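Long-range contacts in farnesyl diphosphate phosphatase YisP (Bacillus subtilis subsp. subtilis, PDB 3WE9), which hydrolyses farnesyl diphosphate to farnesol and diphosphate and is involved in biofilm formation: residues L38-A43 / R92-E97; Y115-E120 / P178-Q183; A200-W205 / K251-F256. One frame throughout, in Å; residues are numbered along the deposited sequence.

Interaction 1. Residues L38-A43 / R92-E97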
loop_
_atom_site.group_PDB
_atom_site.type_symbol
_atom_site.label_atom_id
_atom_site.label_comp_id
_atom_site.label_asym_id
_atom_site.label_seq_id
_atom_site.Cartn_x
_atom_site.Cartn_y
_atom_site.Cartn_z
ATOM N N LEU A 38 -19.712 6.801 -1.355
ATOM C CA LEU A 38 -19.619 6.854 0.101
ATOM C C LEU A 38 -19.558 5.512 0.830
ATOM O O LEU A 38 -18.650 5.275 1.634
ATOM C CB LEU A 38 -20.776 7.691 0.664
ATOM C CG LEU A 38 -20.728 7.939 2.176
ATOM C CD1 LEU A 38 -19.394 8.583 2.545
ATOM C CD2 LEU A 38 -21.894 8.831 2.591
ATOM N N LYS A 39 -20.516 4.633 0.560
ATOM C CA LYS A 39 -20.542 3.337 1.231
ATOM C C LYS A 39 -19.225 2.576 1.058
ATOM O O LYS A 39 -18.649 2.089 2.032
ATOM C CB LYS A 39 -21.707 2.484 0.716
ATOM C CG LYS A 39 -21.894 1.195 1.502
ATOM C CD LYS A 39 -22.988 0.320 0.909
ATOM C CE LYS A 39 -24.357 0.944 1.068
ATOM N NZ LYS A 39 -25.399 0.118 0.386
ATOM N N GLN A 40 -18.752 2.473 -0.181
ATOM C CA GLN A 40 -17.493 1.783 -0.446
ATOM C C GLN A 40 -16.302 2.543 0.163
ATOM O O GLN A 40 -15.398 1.942 0.741
ATOM C CB GLN A 40 -17.291 1.619 -1.958
ATOM C CG GLN A 40 -18.127 0.509 -2.599
ATOM C CD GLN A 40 -19.541 0.934 -2.969
ATOM O OE1 GLN A 40 -20.007 2.008 -2.594
ATOM N NE2 GLN A 40 -20.230 0.077 -3.713
ATOM N N ARG A 41 -16.316 3.864 0.026
ATOM C CA ARG A 41 -15.246 4.725 0.544
ATOM C C ARG A 41 -15.022 4.498 2.036
ATOM O O ARG A 41 -13.901 4.227 2.485
ATOM C CB ARG A 41 -15.610 6.196 0.302
ATOM C CG ARG A 41 -14.533 7.212 0.679
ATOM C CD ARG A 41 -15.097 8.626 0.585
ATOM N NE ARG A 41 -15.842 8.815 -0.658
ATOM C CZ ARG A 41 -16.902 9.610 -0.787
ATOM N NH1 ARG A 41 -17.350 10.302 0.253
ATOM N NH2 ARG A 41 -17.527 9.698 -1.951
ATOM N N GLN A 42 -16.097 4.613 2.808
ATOM C CA GLN A 42 -16.005 4.428 4.248
ATOM C C GLN A 42 -15.548 3.024 4.603
ATOM O O GLN A 42 -14.762 2.835 5.535
ATOM C CB GLN A 42 -17.351 4.763 4.900
ATOM C CG GLN A 42 -17.682 6.246 4.774
ATOM C CD GLN A 42 -18.868 6.674 5.612
ATOM O OE1 GLN A 42 -19.027 7.856 5.921
ATOM N NE2 GLN A 42 -19.710 5.720 5.979
ATOM N N ALA A 43 -16.020 2.038 3.848
ATOM C CA ALA A 43 -15.624 0.654 4.084
ATOM C C ALA A 43 -14.111 0.539 3.888
ATOM O O ALA A 43 -13.425 -0.132 4.655
ATOM C CB ALA A 43 -16.350 -0.274 3.108
ATOM N N ARG A 92 -19.875 -6.939 7.184
ATOM C CA ARG A 92 -21.203 -7.464 6.894
ATOM C C ARG A 92 -21.824 -6.859 5.638
ATOM O O ARG A 92 -22.594 -7.511 4.933
ATOM C CB ARG A 92 -22.125 -7.213 8.090
ATOM C CG ARG A 92 -21.797 -8.048 9.321
ATOM C CD ARG A 92 -22.568 -7.540 10.527
ATOM N NE ARG A 92 -23.867 -7.032 10.111
ATOM C CZ ARG A 92 -24.248 -5.764 10.228
ATOM N NH1 ARG A 92 -23.437 -4.861 10.762
ATOM N NH2 ARG A 92 -25.437 -5.399 9.779
ATOM N N THR A 93 -21.481 -5.611 5.357
ATOM C CA THR A 93 -22.020 -4.925 4.197
ATOM C C THR A 93 -21.448 -5.419 2.874
ATOM O O THR A 93 -22.181 -5.559 1.888
ATOM C CB THR A 93 -21.770 -3.405 4.306
ATOM O OG1 THR A 93 -22.333 -2.919 5.532
ATOM C CG2 THR A 93 -22.395 -2.671 3.124
ATOM N N PHE A 94 -20.145 -5.692 2.855
ATOM C CA PHE A 94 -19.477 -6.138 1.634
ATOM C C PHE A 94 -19.052 -7.601 1.601
ATOM O O PHE A 94 -18.360 -8.030 0.673
ATOM C CB PHE A 94 -18.275 -5.231 1.367
ATOM C CG PHE A 94 -18.667 -3.833 0.988
ATOM C CD1 PHE A 94 -19.058 -3.540 -0.317
ATOM C CD2 PHE A 94 -18.712 -2.825 1.950
ATOM C CE1 PHE A 94 -19.494 -2.261 -0.664
ATOM C CE2 PHE A 94 -19.148 -1.538 1.618
ATOM C CZ PHE A 94 -19.540 -1.256 0.308
ATOM N N THR A 95 -19.481 -8.362 2.606
ATOM C CA THR A 95 -19.149 -9.780 2.700
ATOM C C THR A 95 -17.645 -9.978 2.514
ATOM O O THR A 95 -17.202 -10.700 1.618
ATOM C CB THR A 95 -19.919 -10.590 1.638
ATOM O OG1 THR A 95 -21.317 -10.289 1.733
ATOM C CG2 THR A 95 -19.717 -12.085 1.857
ATOM N N LEU A 96 -16.864 -9.327 3.368
ATOM C CA LEU A 96 -15.406 -9.414 3.304
ATOM C C LEU A 96 -14.921 -10.776 3.798
ATOM O O LEU A 96 -15.631 -11.468 4.535
ATOM C CB LEU A 96 -14.778 -8.299 4.147
ATOM C CG LEU A 96 -15.194 -6.866 3.775
ATOM C CD1 LEU A 96 -14.498 -5.876 4.697
ATOM C CD2 LEU A 96 -14.851 -6.581 2.319
ATOM N N GLU A 97 -13.714 -11.156 3.389
ATOM C CA GLU A 97 -13.139 -12.440 3.783
ATOM C C GLU A 97 -12.162 -12.298 4.944
ATOM O O GLU A 97 -11.365 -11.360 4.985
ATOM C CB GLU A 97 -12.432 -13.076 2.591
ATOM C CG GLU A 97 -13.308 -13.198 1.366
ATOM C CD GLU A 97 -12.675 -14.057 0.300
ATOM O OE1 GLU A 97 -11.523 -13.763 -0.098
ATOM O OE2 GLU A 97 -13.328 -15.030 -0.135
#
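F94 reaches from the last turn of helix 84-94 onto the first turns of helix 38-54, where K39, Q40 and A43 meet its ring. The ring's CG stands beside the backbone N and anti to the carbonyl carbon (chi1 -68°). This sends the far end of the ring, CE1, CZ and CE2, into the contact. K39, Q40 and A43 are arranged round that end, one turn of helix apart or less. The A43 methyl is the closest: A43 CB lies 3.4 Å from F94 CE2. K39 comes to the para corner, with K39 CG 3.6 Å from F94 CZ. Its chain and the phenyl group lie at a slant to one another. Q40 approaches the other side of the ring end, and Q40 CG is 3.6 Å from F94 CE1. The Q40 chain bends at chi2 (84°) and crosses the phenyl group at about a right angle. Its NE2 ends in the ring plane, at the edge, with the amide turned 51° from the ring. K39 CD touches both F94 CZ and the methyl of T93, CG2, each at 3.8 Å. The hydroxyl of T93 is used within its own helix, where OG1 bonds to H89 O. I139 of helix 118-140 touches Q40, A43 and F94, which places a third helix against the contact.

No hydrogen bond or salt bridge joins the two segments. The grip is van der Waals contact of one ring, two methyls, the methylenes of K39 and Q40, and the Q40 amide at the ring edge. This surface contact probably rests on shape, since no polar bond crosses it.

Interaction 2. Residues Y115-E120 / P178-Q183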
loop_
_atom_site.group_PDB
_atom_site.type_symbol
_atom_site.label_atom_id
_atom_site.label_comp_id
_atom_site.label_asym_id
_atom_site.label_seq_id
_atom_site.Cartn_x
_atom_site.Cartn_y
_atom_site.Cartn_z
ATOM N N TYR A 115 16.791 -9.437 5.177
ATOM C CA TYR A 115 16.224 -10.339 4.192
ATOM C C TYR A 115 17.368 -10.799 3.310
ATOM O O TYR A 115 18.285 -10.027 3.030
ATOM C CB TYR A 115 15.168 -9.624 3.346
ATOM C CG TYR A 115 13.834 -9.417 4.035
ATOM C CD1 TYR A 115 13.635 -9.794 5.368
ATOM C CD2 TYR A 115 12.773 -8.830 3.352
ATOM C CE1 TYR A 115 12.401 -9.583 5.996
ATOM C CE2 TYR A 115 11.549 -8.616 3.969
ATOM C CZ TYR A 115 11.367 -8.989 5.286
ATOM O OH TYR A 115 10.160 -8.735 5.894
ATOM N N ASP A 116 17.320 -12.051 2.867
ATOM C CA ASP A 116 18.394 -12.587 2.042
ATOM C C ASP A 116 18.072 -12.556 0.556
ATOM O O ASP A 116 18.796 -11.955 -0.231
ATOM C CB ASP A 116 18.710 -14.023 2.471
ATOM C CG ASP A 116 19.968 -14.559 1.820
ATOM O OD1 ASP A 116 21.043 -13.956 2.026
ATOM O OD2 ASP A 116 19.885 -15.577 1.099
ATOM N N ASP A 117 16.982 -13.221 0.191
ATOM C CA ASP A 117 16.509 -13.316 -1.188
ATOM C C ASP A 117 15.524 -12.205 -1.517
ATOM O O ASP A 117 14.870 -11.661 -0.633
ATOM C CB ASP A 117 15.754 -14.636 -1.407
ATOM C CG ASP A 117 16.660 -15.818 -1.583
ATOM O OD1 ASP A 117 16.126 -16.933 -1.757
ATOM O OD2 ASP A 117 17.896 -15.643 -1.554
ATOM N N LEU A 118 15.399 -11.898 -2.801
ATOM C CA LEU A 118 14.433 -10.906 -3.231
ATOM C C LEU A 118 13.066 -11.534 -2.917
ATOM O O LEU A 118 12.139 -10.848 -2.494
ATOM C CB LEU A 118 14.587 -10.642 -4.735
ATOM C CG LEU A 118 13.570 -9.733 -5.426
ATOM C CD1 LEU A 118 13.375 -8.454 -4.623
ATOM C CD2 LEU A 118 14.046 -9.427 -6.842
ATOM N N ASP A 119 12.965 -12.853 -3.093
ATOM C CA ASP A 119 11.722 -13.573 -2.815
ATOM C C ASP A 119 11.213 -13.309 -1.406
ATOM O O ASP A 119 10.007 -13.244 -1.176
ATOM C CB ASP A 119 11.908 -15.085 -3.000
ATOM C CG ASP A 119 11.745 -15.526 -4.443
ATOM O OD1 ASP A 119 11.378 -14.687 -5.289
ATOM O OD2 ASP A 119 11.977 -16.723 -4.727
ATOM N N GLU A 120 12.131 -13.164 -0.459
ATOM C CA GLU A 120 11.739 -12.903 0.916
ATOM C C GLU A 120 11.044 -11.539 1.028
ATOM O O GLU A 120 10.045 -11.398 1.738
ATOM C CB GLU A 120 12.966 -12.959 1.831
ATOM C CG GLU A 120 12.629 -12.959 3.311
ATOM C CD GLU A 120 13.825 -13.283 4.189
ATOM O OE1 GLU A 120 13.670 -13.260 5.431
ATOM O OE2 GLU A 120 14.917 -13.563 3.645
ATOM N N PRO A 178 17.184 -6.868 0.276
ATOM C CA PRO A 178 17.718 -8.212 0.032
ATOM C C PRO A 178 19.235 -8.253 -0.109
ATOM O O PRO A 178 19.804 -7.658 -1.023
ATOM C CB PRO A 178 17.006 -8.637 -1.248
ATOM C CG PRO A 178 15.737 -7.856 -1.217
ATOM C CD PRO A 178 16.215 -6.505 -0.770
ATOM N N ARG A 179 19.886 -8.972 0.801
ATOM C CA ARG A 179 21.338 -9.082 0.776
ATOM C C ARG A 179 21.867 -9.712 -0.510
ATOM O O ARG A 179 22.980 -9.400 -0.946
ATOM C CB ARG A 179 21.827 -9.859 2.006
ATOM C CG ARG A 179 22.191 -8.964 3.199
ATOM C CD ARG A 179 21.111 -7.923 3.517
ATOM N NE ARG A 179 21.510 -7.070 4.634
ATOM C CZ ARG A 179 20.772 -6.086 5.139
ATOM N NH1 ARG A 179 19.570 -5.805 4.630
ATOM N NH2 ARG A 179 21.235 -5.384 6.167
ATOM N N GLN A 180 21.085 -10.598 -1.121
ATOM C CA GLN A 180 21.519 -11.224 -2.369
ATOM C C GLN A 180 21.481 -10.209 -3.507
ATOM O O GLN A 180 22.278 -10.284 -4.440
ATOM C CB GLN A 180 20.639 -12.427 -2.721
ATOM C CG GLN A 180 20.919 -13.667 -1.887
ATOM C CD GLN A 180 22.379 -14.061 -1.928
ATOM O OE1 GLN A 180 22.927 -14.358 -2.993
ATOM N NE2 GLN A 180 23.025 -14.058 -0.767
ATOM N N VAL A 181 20.550 -9.264 -3.436
ATOM C CA VAL A 181 20.464 -8.235 -4.465
ATOM C C VAL A 181 21.633 -7.265 -4.244
ATOM O O VAL A 181 22.293 -6.849 -5.193
ATOM C CB VAL A 181 19.114 -7.470 -4.397
ATOM C CG1 VAL A 181 19.115 -6.318 -5.398
ATOM C CG2 VAL A 181 17.960 -8.423 -4.718
ATOM N N MET A 182 21.895 -6.921 -2.988
ATOM C CA MET A 182 23.011 -6.038 -2.682
ATOM C C MET A 182 24.305 -6.644 -3.225
ATOM O O MET A 182 25.108 -5.956 -3.858
ATOM C CB MET A 182 23.145 -5.843 -1.172
ATOM C CG MET A 182 22.121 -4.904 -0.558
ATOM S SD MET A 182 22.050 -5.083 1.230
ATOM C CE MET A 182 23.701 -4.528 1.731
ATOM N N GLN A 183 24.485 -7.939 -2.985
ATOM C CA GLN A 183 25.686 -8.649 -3.422
ATOM C C GLN A 183 25.862 -8.639 -4.933
ATOM O O GLN A 183 26.983 -8.590 -5.430
ATOM C CB GLN A 183 25.656 -10.097 -2.917
ATOM C CG GLN A 183 26.920 -10.895 -3.250
ATOM C CD GLN A 183 26.917 -12.294 -2.644
ATOM O OE1 GLN A 183 26.022 -13.099 -2.908
ATOM N NE2 GLN A 183 27.923 -12.585 -1.826
#
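Y115 and D116 present consecutive backbone carbonyls to the first turn of helix 179-185. R179 N donates to Y115 O at 2.9 Å, nearly straight, with the donor tilted from the carbonyl plane. Q180 N donates to D116 O at 2.8 Å and lies in the carbonyl plane. Both N-H groups belong to the start of the helix, where no earlier turn supplies acceptors. Inside the helix, P178 O takes M182 N and, weakly, V181 N. P178 CA adds a C-H...O contact to Y115 O at 3.6 Å.

The loop is also held from its own side: D116 N donates to E120 OE2 at 2.9 Å, meeting it from above the carboxylate plane. E120 CG lies over one face of the Y115 ring, toward the rim. D117 sits at the N-cap of helix 118-140, but its side chain makes no capping bond. D117 OD2 touches Q180 CG at 3.6 Å, the two chains running side by side. A proline in place of Q180 would lack the backbone N-H and would probably leave D116 O without its donor.

The guanidinium of R179 works outside the segments: NE forms a salt bridge with E189, and NH1 bonds to the carbonyls of I177 and K174. Behind the polar row, L118 CB meets V181 CG2 at 4.0 Å, and L118 CD1 lies 4.2 Å from P178 CG. Helix 199-221 adds Y207 and E211 against L118, and I208 against P178.

The arrangement is a helix N-terminus whose first N-H groups are paired with main-chain carbonyls of a loop far away in sequence. It joins the starts of two helices in the all-helical fold of the squalene/phytoene synthase family.

Interaction 3. Residues A200-W205 / K251-F256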
loop_
_atom_site.group_PDB
_atom_site.type_symbol
_atom_site.label_atom_id
_atom_site.label_comp_id
_atom_site.label_asym_id
_atom_site.label_seq_id
_atom_site.Cartn_x
_atom_site.Cartn_y
_atom_site.Cartn_z
ATOM N N ALA A 200 26.161 1.419 -6.738
ATOM C CA ALA A 200 25.784 0.089 -6.259
ATOM C C ALA A 200 24.414 0.152 -5.584
ATOM O O ALA A 200 23.595 -0.763 -5.724
ATOM C CB ALA A 200 26.831 -0.424 -5.276
ATOM N N PHE A 201 24.161 1.226 -4.844
ATOM C CA PHE A 201 22.872 1.362 -4.182
ATOM C C PHE A 201 21.733 1.632 -5.153
ATOM O O PHE A 201 20.665 1.024 -5.046
ATOM C CB PHE A 201 22.872 2.481 -3.140
ATOM C CG PHE A 201 21.507 2.732 -2.554
ATOM C CD1 PHE A 201 20.877 1.750 -1.789
ATOM C CD2 PHE A 201 20.819 3.911 -2.826
ATOM C CE1 PHE A 201 19.577 1.936 -1.306
ATOM C CE2 PHE A 201 19.520 4.108 -2.350
ATOM C CZ PHE A 201 18.897 3.116 -1.589
ATOM N N THR A 202 21.945 2.548 -6.095
ATOM C CA THR A 202 20.890 2.870 -7.045
ATOM C C THR A 202 20.547 1.658 -7.911
ATOM O O THR A 202 19.388 1.468 -8.282
ATOM C CB THR A 202 21.262 4.092 -7.930
ATOM O OG1 THR A 202 22.489 3.839 -8.621
ATOM C CG2 THR A 202 21.417 5.339 -7.063
ATOM N N MET A 203 21.546 0.841 -8.232
ATOM C CA MET A 203 21.296 -0.369 -9.014
ATOM C C MET A 203 20.451 -1.344 -8.195
ATOM O O MET A 203 19.555 -1.999 -8.725
ATOM C CB MET A 203 22.612 -1.036 -9.417
ATOM C CG MET A 203 23.337 -0.288 -10.520
ATOM S SD MET A 203 24.888 -1.076 -10.945
ATOM C CE MET A 203 24.327 -2.284 -12.159
ATOM N N THR A 204 20.745 -1.428 -6.900
ATOM C CA THR A 204 20.009 -2.295 -5.987
ATOM C C THR A 204 18.566 -1.799 -5.899
ATOM O O THR A 204 17.614 -2.570 -6.029
ATOM C CB THR A 204 20.636 -2.264 -4.574
ATOM O OG1 THR A 204 21.963 -2.809 -4.633
ATOM C CG2 THR A 204 19.783 -3.077 -3.581
ATOM N N TRP A 205 18.418 -0.495 -5.694
ATOM C CA TRP A 205 17.105 0.126 -5.580
ATOM C C TRP A 205 16.290 -0.049 -6.862
ATOM O O TRP A 205 15.121 -0.410 -6.809
ATOM C CB TRP A 205 17.270 1.618 -5.270
ATOM C CG TRP A 205 16.009 2.320 -4.898
ATOM C CD1 TRP A 205 15.535 2.544 -3.634
ATOM C CD2 TRP A 205 15.072 2.937 -5.794
ATOM N NE1 TRP A 205 14.365 3.268 -3.686
ATOM C CE2 TRP A 205 14.057 3.520 -4.997
ATOM C CE3 TRP A 205 14.993 3.051 -7.186
ATOM C CZ2 TRP A 205 12.974 4.217 -5.554
ATOM C CZ3 TRP A 205 13.910 3.749 -7.744
ATOM C CH2 TRP A 205 12.917 4.319 -6.924
ATOM N N LYS A 251 14.947 12.921 -6.941
ATOM C CA LYS A 251 15.635 13.419 -5.766
ATOM C C LYS A 251 16.846 12.574 -5.402
ATOM O O LYS A 251 17.199 12.439 -4.231
ATOM C CB LYS A 251 14.674 13.502 -4.588
ATOM C CG LYS A 251 13.464 14.392 -4.840
ATOM C CD LYS A 251 13.870 15.832 -5.079
ATOM C CE LYS A 251 12.650 16.717 -5.284
ATOM N NZ LYS A 251 13.051 18.128 -5.539
ATOM N N GLN A 252 17.451 11.984 -6.426
ATOM C CA GLN A 252 18.672 11.208 -6.273
ATOM C C GLN A 252 18.655 10.029 -5.301
ATOM O O GLN A 252 19.661 9.753 -4.651
ATOM C CB GLN A 252 19.808 12.161 -5.893
ATOM C CG GLN A 252 19.810 13.456 -6.707
ATOM C CD GLN A 252 19.685 13.213 -8.201
ATOM O OE1 GLN A 252 18.621 13.420 -8.798
ATOM N NE2 GLN A 252 20.772 12.764 -8.815
ATOM N N HIS A 253 17.524 9.344 -5.198
ATOM C CA HIS A 253 17.417 8.174 -4.324
ATOM C C HIS A 253 17.866 8.450 -2.889
ATOM O O HIS A 253 18.354 7.553 -2.209
ATOM C CB HIS A 253 18.268 7.030 -4.892
ATOM C CG HIS A 253 17.897 6.635 -6.288
ATOM N ND1 HIS A 253 18.446 7.233 -7.403
ATOM C CD2 HIS A 253 17.010 5.721 -6.749
ATOM C CE1 HIS A 253 17.914 6.703 -8.492
ATOM N NE2 HIS A 253 17.039 5.784 -8.122
ATOM N N ASP A 254 17.673 9.684 -2.431
ATOM C CA ASP A 254 18.097 10.115 -1.095
ATOM C C ASP A 254 17.142 9.613 -0.002
ATOM O O ASP A 254 16.743 10.372 0.892
ATOM C CB ASP A 254 18.172 11.650 -1.093
ATOM C CG ASP A 254 19.174 12.204 -0.091
ATOM O OD1 ASP A 254 20.007 11.451 0.452
ATOM O OD2 ASP A 254 19.134 13.429 0.140
ATOM N N VAL A 255 16.809 8.324 -0.059
ATOM C CA VAL A 255 15.871 7.719 0.884
ATOM C C VAL A 255 16.413 7.324 2.251
ATOM O O VAL A 255 15.644 6.886 3.103
ATOM C CB VAL A 255 15.175 6.480 0.255
ATOM C CG1 VAL A 255 14.357 6.908 -0.950
ATOM C CG2 VAL A 255 16.216 5.440 -0.137
ATOM N N PHE A 256 17.720 7.452 2.460
ATOM C CA PHE A 256 18.304 7.138 3.768
ATOM C C PHE A 256 18.152 8.381 4.656
ATOM O O PHE A 256 18.097 8.286 5.885
ATOM C CB PHE A 256 19.798 6.802 3.647
ATOM C CG PHE A 256 20.080 5.481 2.977
ATOM C CD1 PHE A 256 19.664 4.282 3.553
ATOM C CD2 PHE A 256 20.775 5.439 1.774
ATOM C CE1 PHE A 256 19.941 3.059 2.937
ATOM C CE2 PHE A 256 21.055 4.217 1.150
ATOM C CZ PHE A 256 20.638 3.031 1.733
#
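F201 and W205, one helical turn apart, both hold CG anti to the backbone N (chi1 174° and -170°), which turns their rings toward the loop of H253, V255 and F256. That loop follows a Schellman motif that ends helix 228-250, with Q252 as the C-prime residue; H253 N bonds to I248 O and Q252 N to R249 O. The imidazole of H253 meets two side chains of helix 199-221, T202 over a face and W205 at its edge. Its CD2 edge points into the face of W205 in a T-shaped (edge-to-face) pair, 4.7 Å between centroids of the imidazole and the six-membered ring of W205. The T202 methyl makes a CH-pi contact, with T202 CG2 3.5 Å from H253 ND1. H253 NE2 bonds to E206, and W205 NE1 to the carbonyl of L165, so both have partners beyond the segments.

F201 meets the later part of the loop. V255 CG2 and the carbonyl of H253 lie at its ring edge. W205 CB lies over the rim of one face. F256 comes over the opposite face, its ring slanted by 45°, and F256 CZ reaches F201 CE1 at 3.4 Å.

From the N terminus, interaction 1 comes first. It closes a loop running from helix 38-54 to the end of helix 84-94, part of which (57-81) is not modelled. Interaction 2 then closes the span that includes helices 118-140 and 145-165. Interaction 3 closes the hairpin of helices 199-221 and 228-250. The three follow in series; none nests in or crosses another. Interaction 1 lies on the opposite side of the chain's centre from the other two, centres about 37 and 39 Å away. Those two are neighbours, centres about 16 Å apart. They touch where V181 CG1 meets T204 CG2 at 3.8 Å, joining helix 179-185 to helix 199-221.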